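Local structure of glycerol-3-phosphate dehydrogenase [NAD(+)] (Dunaliella salina, 6IUY) at residues 90-94 with 95-99; 134-137 with 138-142; 487-490 with 491-495; 600-603 with 604-607. The protein probably catalyses the NAD-dependent interconversion of dihydroxyacetone phosphate and sn-glycerol 3-phosphate, and pairs this with a phosphatase-like domain, enabling direct conversion of dihydroxyacetone phosphate to glycerol. All blocks are in the same frame, centred on the assembly; numbering follows the deposited sequence.

The four contacts follow one another along the chain and fall into two pairs. Contacts 1 and 2 lie in the haloacid dehalogenase-like part, at the starts of helices 94-103 and 136-145, with centres about 14 Å apart; the two helices pack on each other, Ile97 on Met138, in the neighbourhood of the magnesium site. Contacts 3 and 4, also about 14 Å apart between centres, belong to the C-terminal part of the dehydrogenase, on helix 481-502 and at the entry to helix 606-609, and both touch the second subunit. Between the pairs the centres are about 59 to 84 Å apart: one pair lies in the phosphatase-like region and the other at the dimer face of the dehydrogenase.

Contact 1: residues 90-94 with 95-99; sequences LNFTP and TDIDR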
# COMPACT_ATOMS: atom_id res chain seq x y z
N LEU A 90 -15.06 -47.80 -41.50
CA LEU A 90 -16.18 -47.60 -40.57
C LEU A 90 -17.61 -47.97 -41.03
O LEU A 90 -17.90 -49.12 -41.40
CB LEU A 90 -16.19 -46.13 -40.10
CG LEU A 90 -16.17 -44.99 -41.13
CD1 LEU A 90 -16.52 -45.45 -42.56
CD2 LEU A 90 -17.14 -43.93 -40.68
N ASN A 91 -18.47 -46.94 -41.02
CA ASN A 91 -19.90 -47.07 -40.76
C ASN A 91 -20.08 -47.35 -39.26
O ASN A 91 -20.66 -48.36 -38.86
CB ASN A 91 -20.53 -48.16 -41.62
CG ASN A 91 -21.87 -47.72 -42.21
OD1 ASN A 91 -22.36 -46.63 -41.93
ND2 ASN A 91 -22.45 -48.58 -43.04
N PHE A 92 -19.55 -46.42 -38.46
CA PHE A 92 -19.33 -46.55 -37.01
C PHE A 92 -19.94 -45.35 -36.27
O PHE A 92 -19.90 -44.22 -36.77
CB PHE A 92 -17.82 -46.69 -36.74
CG PHE A 92 -17.39 -46.43 -35.31
CD1 PHE A 92 -17.30 -47.46 -34.39
CD2 PHE A 92 -17.01 -45.15 -34.91
CE1 PHE A 92 -16.87 -47.23 -33.08
CE2 PHE A 92 -16.58 -44.91 -33.60
CZ PHE A 92 -16.52 -45.95 -32.68
N THR A 93 -20.50 -45.60 -35.09
CA THR A 93 -21.41 -44.65 -34.45
C THR A 93 -20.99 -44.28 -33.01
O THR A 93 -20.39 -45.10 -32.30
CB THR A 93 -22.85 -45.22 -34.45
OG1 THR A 93 -23.81 -44.16 -34.51
CG2 THR A 93 -23.09 -46.09 -33.23
N PRO A 94 -21.30 -43.05 -32.57
CA PRO A 94 -20.86 -42.48 -31.29
C PRO A 94 -21.18 -43.37 -30.10
O PRO A 94 -20.37 -43.49 -29.18
CB PRO A 94 -21.63 -41.16 -31.20
CG PRO A 94 -22.78 -41.32 -32.13
CD PRO A 94 -22.24 -42.14 -33.26
N THR A 95 -22.35 -43.99 -30.12
CA THR A 95 -22.71 -44.92 -29.06
C THR A 95 -21.67 -46.04 -28.96
O THR A 95 -21.44 -46.60 -27.90
CB THR A 95 -24.13 -45.50 -29.27
OG1 THR A 95 -24.13 -46.90 -28.97
CG2 THR A 95 -24.57 -45.31 -30.70
N ASP A 96 -21.02 -46.35 -30.08
CA ASP A 96 -19.93 -47.33 -30.07
C ASP A 96 -18.68 -46.83 -29.34
O ASP A 96 -18.09 -47.58 -28.56
CB ASP A 96 -19.56 -47.74 -31.50
CG ASP A 96 -20.50 -48.78 -32.07
OD1 ASP A 96 -20.30 -49.98 -31.79
OD2 ASP A 96 -21.44 -48.39 -32.80
N ILE A 97 -18.26 -45.59 -29.61
CA ILE A 97 -17.09 -45.04 -28.94
C ILE A 97 -17.36 -44.94 -27.43
O ILE A 97 -16.47 -45.16 -26.62
CB ILE A 97 -16.68 -43.65 -29.51
CG1 ILE A 97 -15.26 -43.28 -29.09
CG2 ILE A 97 -17.65 -42.58 -29.07
CD1 ILE A 97 -14.22 -44.32 -29.42
N ASP A 98 -18.61 -44.64 -27.07
CA ASP A 98 -19.05 -44.68 -25.68
C ASP A 98 -18.85 -46.06 -25.06
O ASP A 98 -18.26 -46.19 -23.99
CB ASP A 98 -20.53 -44.29 -25.56
CG ASP A 98 -20.76 -42.82 -25.76
OD1 ASP A 98 -19.89 -42.15 -26.37
OD2 ASP A 98 -21.82 -42.33 -25.32
N ARG A 99 -19.38 -47.08 -25.74
CA ARG A 99 -19.26 -48.45 -25.27
C ARG A 99 -17.81 -48.79 -24.97
O ARG A 99 -17.48 -49.22 -23.87
CB ARG A 99 -19.81 -49.46 -26.30
CG ARG A 99 -21.32 -49.46 -26.49
CD ARG A 99 -21.79 -50.72 -27.24
NE ARG A 99 -21.01 -50.98 -28.46
CZ ARG A 99 -21.20 -52.02 -29.27
NH1 ARG A 99 -22.14 -52.91 -29.01
NH2 ARG A 99 -20.44 -52.17 -30.35
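With CG anti to the backbone N of Phe92 (chi1 162°), the ring reaches forward from the loop and sets its outer end against Ile97 in the first turns of helix 94-103. Ring atom CZ of Phe92 lies 3.9 Å from CB of Ile97 and 3.5 Å from the backbone N of the same residue. A long flat side chain suits the place, reaching from the loop to the helix; the ring also packs on Met59 and Trp160. Asp96 turns its CG beside its own backbone N (chi1 -81°), and from there OD1 of Asp96 meets NH2 of Arg99 in a salt bridge of 2.6 Å, one turn further on. Proline fits position 94 because an opening turn has no use for a backbone N-H there, while its carbonyl still serves: the model joins Asp98 N to Pro94 O at 3.0 Å, although that oxygen is crowded in the model and the bond correspondingly uncertain. Thr95 O accepts from Arg99 N at 3.0 Å, a regular helical bond. The chemistry thus divides in two, an aromatic ring on the inner side and charges on the outer. Asp96 stands in the first turn, near the positive end of the helix dipole, which would probably favour its negative form, and Arg99 balances it directly.

Contact 2: residues 134-137 with 138-142; sequences GFRE and MALPI
Arg136 lays the stem of its side chain across Leu140, one helical turn ahead, with CG of Arg136 3.8 Å from CD1 of Leu140. The two chains run at a slant to each other, and the leucine's other methyl, CD2, stands 4.2 Å above the guanidinium plane, nearer the edge of the group than its middle. A chi1 of -170° points the arginine chain away from its own backbone N, and its extended course carries the head away from the helix to the neighbouring strand, where NH1 is hydrogen-bonded to the carbonyls of Val153 and Cys155. Arginine therefore does double duty: apolar cover for Leu140 and charged donor to the next strand.

Phe135 occupies the N-cap position of helix 136-145. Its carbonyl accepts twice, from Met138 N at 3.0 Å, which comes from above the carbonyl plane, and from Ala139 N at 3.3 Å, which lies in that plane. Met138 in turn brings CG to 3.7 Å from CB of Phe135, near the edge of the ring, before its bent chain turns away. Further on, Pro141 has no N-H to give, so Glu137 O meets ring carbons instead, the nearer being CD of Pro141 at 3.5 Å, and the helix kinks there; Glu137 itself turns OE2 to the backbone N of Met158.

The helix links strands 127-131 and 153-154 in a beta-alpha-beta unit. Ala139 and Leu140 rest on Val153, whereas Met138 packs on Ile97 and Phe100, and Pro141 on Leu101, all of helix 94-103.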
# COMPACT_ATOMS: atom_id res chain seq x y z
N GLY A 134 -2.82 -39.97 -32.44
CA GLY A 134 -4.01 -40.79 -32.48
C GLY A 134 -5.28 -39.98 -32.35
O GLY A 134 -5.35 -38.83 -32.80
N PHE A 135 -6.28 -40.57 -31.71
CA PHE A 135 -7.58 -39.94 -31.59
C PHE A 135 -7.77 -39.23 -30.25
O PHE A 135 -7.49 -39.81 -29.19
CB PHE A 135 -8.69 -40.99 -31.79
CG PHE A 135 -8.59 -41.73 -33.09
CD1 PHE A 135 -8.64 -41.05 -34.30
CD2 PHE A 135 -8.48 -43.11 -33.11
CE1 PHE A 135 -8.56 -41.73 -35.51
CE2 PHE A 135 -8.40 -43.80 -34.31
CZ PHE A 135 -8.44 -43.10 -35.51
N ARG A 136 -8.25 -37.99 -30.31
CA ARG A 136 -8.54 -37.20 -29.11
C ARG A 136 -9.51 -37.93 -28.21
O ARG A 136 -9.34 -37.96 -27.00
CB ARG A 136 -9.10 -35.83 -29.49
CG ARG A 136 -9.22 -34.84 -28.33
CD ARG A 136 -9.54 -33.43 -28.81
NE ARG A 136 -9.31 -32.42 -27.78
CZ ARG A 136 -8.11 -31.98 -27.41
NH1 ARG A 136 -7.02 -32.47 -27.98
NH2 ARG A 136 -7.99 -31.06 -26.45
N GLU A 137 -10.52 -38.54 -28.82
CA GLU A 137 -11.55 -39.25 -28.08
C GLU A 137 -10.98 -40.34 -27.17
O GLU A 137 -11.67 -40.85 -26.28
CB GLU A 137 -12.57 -39.85 -29.05
CG GLU A 137 -13.37 -38.83 -29.86
CD GLU A 137 -12.67 -38.40 -31.13
OE1 GLU A 137 -11.54 -38.84 -31.37
OE2 GLU A 137 -13.26 -37.60 -31.89
N MET A 138 -9.73 -40.71 -27.42
CA MET A 138 -9.07 -41.75 -26.64
C MET A 138 -8.12 -41.17 -25.59
O MET A 138 -7.91 -41.76 -24.52
CB MET A 138 -8.30 -42.69 -27.57
CG MET A 138 -9.09 -43.15 -28.79
SD MET A 138 -10.36 -44.34 -28.35
CE MET A 138 -9.32 -45.59 -27.61
N ALA A 139 -7.53 -40.02 -25.92
CA ALA A 139 -6.54 -39.39 -25.06
C ALA A 139 -7.18 -38.64 -23.90
O ALA A 139 -6.54 -38.46 -22.86
CB ALA A 139 -5.65 -38.44 -25.86
N LEU A 140 -8.43 -38.21 -24.07
CA LEU A 140 -9.05 -37.33 -23.08
C LEU A 140 -9.42 -38.07 -21.80
O LEU A 140 -9.31 -37.50 -20.72
CB LEU A 140 -10.28 -36.62 -23.65
CG LEU A 140 -9.92 -35.46 -24.60
CD1 LEU A 140 -11.15 -34.71 -25.09
CD2 LEU A 140 -8.97 -34.51 -23.91
N PRO A 141 -9.85 -39.33 -21.91
CA PRO A 141 -10.11 -40.06 -20.65
C PRO A 141 -8.81 -40.31 -19.91
O PRO A 141 -8.76 -40.21 -18.68
CB PRO A 141 -10.75 -41.37 -21.11
CG PRO A 141 -11.32 -41.06 -22.49
CD PRO A 141 -10.35 -40.06 -23.09
N ILE A 142 -7.76 -40.63 -20.65
CA ILE A 142 -6.46 -40.81 -20.04
C ILE A 142 -5.99 -39.50 -19.41
O ILE A 142 -5.44 -39.50 -18.31
CB ILE A 142 -5.40 -41.30 -21.06
CG1 ILE A 142 -5.85 -42.62 -21.70
CG2 ILE A 142 -4.05 -41.49 -20.38
CD1 ILE A 142 -4.98 -43.05 -22.85

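Contact 3: residues 487-490 with 491-495; sequences ILRQ and GLSEM
Gln490 reaches one turn along helix 481-502 to Glu494 and is the residue most covered here. The glutamine chain leaves with CG opposite its own N, then bends at chi2 (69°), which brings the amide forward along the helix; NE2 of Gln490 there gives OE1 of Glu494 a nearly straight hydrogen bond of 2.9 Å (170° at the hydrogen). The carboxylate accepts in the plane of the amide, on its anti lone pair, although the two flat groups stand 79° apart. At the other end of the amide, OE1 of Gln490 takes NH2 of Arg489 at 2.8 Å on a lone pair. A glutamine is apt because it accepts from a cation and donates to an anion at once.

Gly491 contributes backbone alone, its N hydrogen-bonded to Ile487 O at 2.8 Å. Glycine fits because the backbone is tight here, the place of a beta carbon lying close to that same oxygen. Ser493, small and pointing back at the preceding turn, puts CB 3.4 Å from Arg489 O and 4.2 Å from NH1 of Arg489.

Both charged ends have further partners. The two oxygens of Glu494 accept from the backbone N atoms of Leu586 and Phe587, in the first turn of helix 585-594, and NE of Arg489 forms a salt bridge with Glu423 of the second subunit. The Gln490-Glu494 bond, i to i+4, is a classic alpha-helical pairing, set in the helical C-terminal domain of the dehydrogenase on a helix whose Arg489 reaches the second subunit.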
# COMPACT_ATOMS: atom_id res chain seq x y z
N ILE A 487 3.82 8.72 13.12
CA ILE A 487 5.13 8.08 13.02
C ILE A 487 5.08 6.97 11.99
O ILE A 487 5.96 6.86 11.14
CB ILE A 487 5.59 7.51 14.36
CG1 ILE A 487 5.68 8.64 15.38
CG2 ILE A 487 6.95 6.79 14.21
CD1 ILE A 487 5.88 8.19 16.82
N LEU A 488 4.04 6.15 12.02
CA LEU A 488 3.92 5.09 11.04
C LEU A 488 3.72 5.62 9.61
O LEU A 488 4.33 5.09 8.65
CB LEU A 488 2.77 4.15 11.41
CG LEU A 488 3.35 2.94 12.19
CD1 LEU A 488 4.04 3.43 13.47
CD2 LEU A 488 2.28 1.91 12.50
N ARG A 489 2.87 6.64 9.48
CA ARG A 489 2.62 7.24 8.17
C ARG A 489 3.91 7.78 7.57
O ARG A 489 4.25 7.46 6.43
CB ARG A 489 1.59 8.37 8.26
CG ARG A 489 1.18 8.86 6.87
CD ARG A 489 0.89 10.33 6.81
NE ARG A 489 1.87 11.15 7.51
CZ ARG A 489 3.04 11.54 7.01
NH1 ARG A 489 3.39 11.15 5.80
NH2 ARG A 489 3.85 12.30 7.74
N GLN A 490 4.61 8.62 8.33
CA GLN A 490 5.87 9.17 7.85
C GLN A 490 6.90 8.05 7.59
O GLN A 490 7.66 8.07 6.61
CB GLN A 490 6.40 10.17 8.86
CG GLN A 490 7.72 10.82 8.47
CD GLN A 490 7.59 11.76 7.28
OE1 GLN A 490 6.50 12.23 6.94
NE2 GLN A 490 8.72 12.04 6.63
N GLY A 491 6.92 7.06 8.47
CA GLY A 491 7.83 5.95 8.32
C GLY A 491 7.59 5.20 7.04
O GLY A 491 8.52 4.88 6.30
N LEU A 492 6.33 4.88 6.77
CA LEU A 492 6.00 4.15 5.56
C LEU A 492 6.38 4.99 4.33
O LEU A 492 6.90 4.47 3.34
CB LEU A 492 4.52 3.79 5.54
CG LEU A 492 4.05 2.96 4.35
CD1 LEU A 492 4.90 1.70 4.24
CD2 LEU A 492 2.56 2.62 4.52
N SER A 493 6.15 6.29 4.42
CA SER A 493 6.42 7.19 3.30
C SER A 493 7.93 7.30 3.05
O SER A 493 8.36 7.43 1.89
CB SER A 493 5.77 8.57 3.55
OG SER A 493 6.64 9.64 3.24
N GLU A 494 8.73 7.23 4.10
CA GLU A 494 10.18 7.28 3.92
C GLU A 494 10.76 5.92 3.48
O GLU A 494 11.76 5.89 2.77
CB GLU A 494 10.87 7.74 5.19
CG GLU A 494 10.63 9.18 5.52
CD GLU A 494 11.49 9.63 6.65
OE1 GLU A 494 11.12 10.61 7.34
OE2 GLU A 494 12.55 8.98 6.86
N MET A 495 10.15 4.82 3.89
CA MET A 495 10.52 3.51 3.36
C MET A 495 10.37 3.55 1.84
O MET A 495 11.31 3.24 1.10
CB MET A 495 9.64 2.41 3.96
CG MET A 495 9.99 2.07 5.42
SD MET A 495 8.71 1.10 6.25
CE MET A 495 8.61 -0.40 5.27

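Contact 4: residues 600-603 with 604-607; sequences PTMI and LRYR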
# COMPACT_ATOMS: atom_id res chain seq x y z
N PRO A 600 14.25 12.41 23.27
CA PRO A 600 13.19 11.54 22.77
C PRO A 600 11.89 12.29 22.52
O PRO A 600 11.11 11.88 21.65
CB PRO A 600 13.03 10.50 23.90
CG PRO A 600 14.33 10.54 24.66
CD PRO A 600 14.84 11.94 24.54
N THR A 601 11.65 13.37 23.25
CA THR A 601 10.38 14.09 23.14
C THR A 601 10.18 14.76 21.78
O THR A 601 9.07 15.19 21.46
CB THR A 601 10.25 15.18 24.21
OG1 THR A 601 11.23 16.19 23.98
CG2 THR A 601 10.44 14.60 25.61
N MET A 602 11.24 14.85 20.98
CA MET A 602 11.16 15.48 19.66
C MET A 602 10.77 14.51 18.55
O MET A 602 10.88 14.85 17.37
CB MET A 602 12.50 16.13 19.29
CG MET A 602 12.83 17.41 20.05
SD MET A 602 11.63 18.74 19.79
CE MET A 602 11.73 18.96 18.02
N ILE A 603 10.29 13.32 18.91
CA ILE A 603 10.04 12.29 17.89
C ILE A 603 8.90 12.68 16.95
O ILE A 603 8.94 12.35 15.77
CB ILE A 603 9.75 10.91 18.54
CG1 ILE A 603 9.77 9.78 17.50
CG2 ILE A 603 8.42 10.91 19.26
CD1 ILE A 603 11.12 9.46 16.97
N LEU A 604 7.87 13.37 17.43
CA LEU A 604 6.79 13.77 16.54
C LEU A 604 7.14 15.07 15.80
O LEU A 604 6.38 15.54 14.98
CB LEU A 604 5.47 13.93 17.30
CG LEU A 604 5.01 12.72 18.12
CD1 LEU A 604 3.90 13.12 19.09
CD2 LEU A 604 4.55 11.60 17.19
N ARG A 605 8.32 15.62 16.10
CA ARG A 605 8.77 16.87 15.49
C ARG A 605 9.91 16.63 14.52
O ARG A 605 10.87 17.41 14.47
CB ARG A 605 9.21 17.87 16.56
CG ARG A 605 8.06 18.53 17.33
CD ARG A 605 7.66 19.87 16.69
NE ARG A 605 6.81 20.66 17.58
CZ ARG A 605 7.26 21.41 18.59
NH1 ARG A 605 8.56 21.50 18.85
NH2 ARG A 605 6.39 22.09 19.34
N TYR A 606 9.81 15.55 13.74
CA TYR A 606 10.88 15.12 12.87
C TYR A 606 11.27 16.16 11.80
O TYR A 606 12.46 16.36 11.54
CB TYR A 606 10.50 13.80 12.20
CG TYR A 606 9.11 13.79 11.63
CD1 TYR A 606 8.85 14.25 10.34
CD2 TYR A 606 8.04 13.32 12.38
CE1 TYR A 606 7.56 14.23 9.82
CE2 TYR A 606 6.75 13.30 11.87
CZ TYR A 606 6.52 13.75 10.59
OH TYR A 606 5.23 13.72 10.10
N ARG A 607 10.29 16.80 11.17
CA ARG A 607 10.55 17.86 10.18
C ARG A 607 11.52 18.91 10.73
O ARG A 607 12.27 19.54 9.98
CB ARG A 607 9.24 18.55 9.75
CG ARG A 607 8.54 17.93 8.54
CD ARG A 607 7.02 17.90 8.71
NE ARG A 607 6.41 16.86 7.87
CZ ARG A 607 5.11 16.57 7.83
NH1 ARG A 607 4.24 17.26 8.57
NH2 ARG A 607 4.67 15.60 7.04
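Met602 and Arg605 close a type I turn, which carries the chain from the 3-10 segment at Pro600 into the short helix 606-609. The hydrogen bond is from Arg605 N to Met602 O, at 3.0 Å, with the donor well above the carbonyl plane. The bent side chain of Met602 passes that of Arg605 at a slant, with SD of Met602 4.1 Å from CB of Arg605. Its methyl CE, at the edge of the guanidinium, is 4.1 Å from NH1 of Arg605, though CE is modelled too near the arginine's CB to be placed with confidence. Methionine is a reasonable choice on this outer side, since a flexible apolar side chain can follow the aliphatic part of an exposed arginine.

On the inner side, CG2 of Ile603 lies 4.0 Å from CG of Leu604. The carbonyl O of Ile603 sits in the plane of the Tyr606 ring, 3.6 Å from its edge atom CD2. The chi1 of Tyr606 (47°) turns the ring back toward the turn.

Outside this shell, Ile603 packs on Ile590, Ile593 and Leu477, while Leu604 meets Ile487 and, across the dimer interface, Leu421 of the second subunit. The hydroxyl of Tyr606 is hydrogen-bonded to Glu423 of that subunit, and the same OH sits 3.6 Å above the guanidinium plane of Arg607, over its centre.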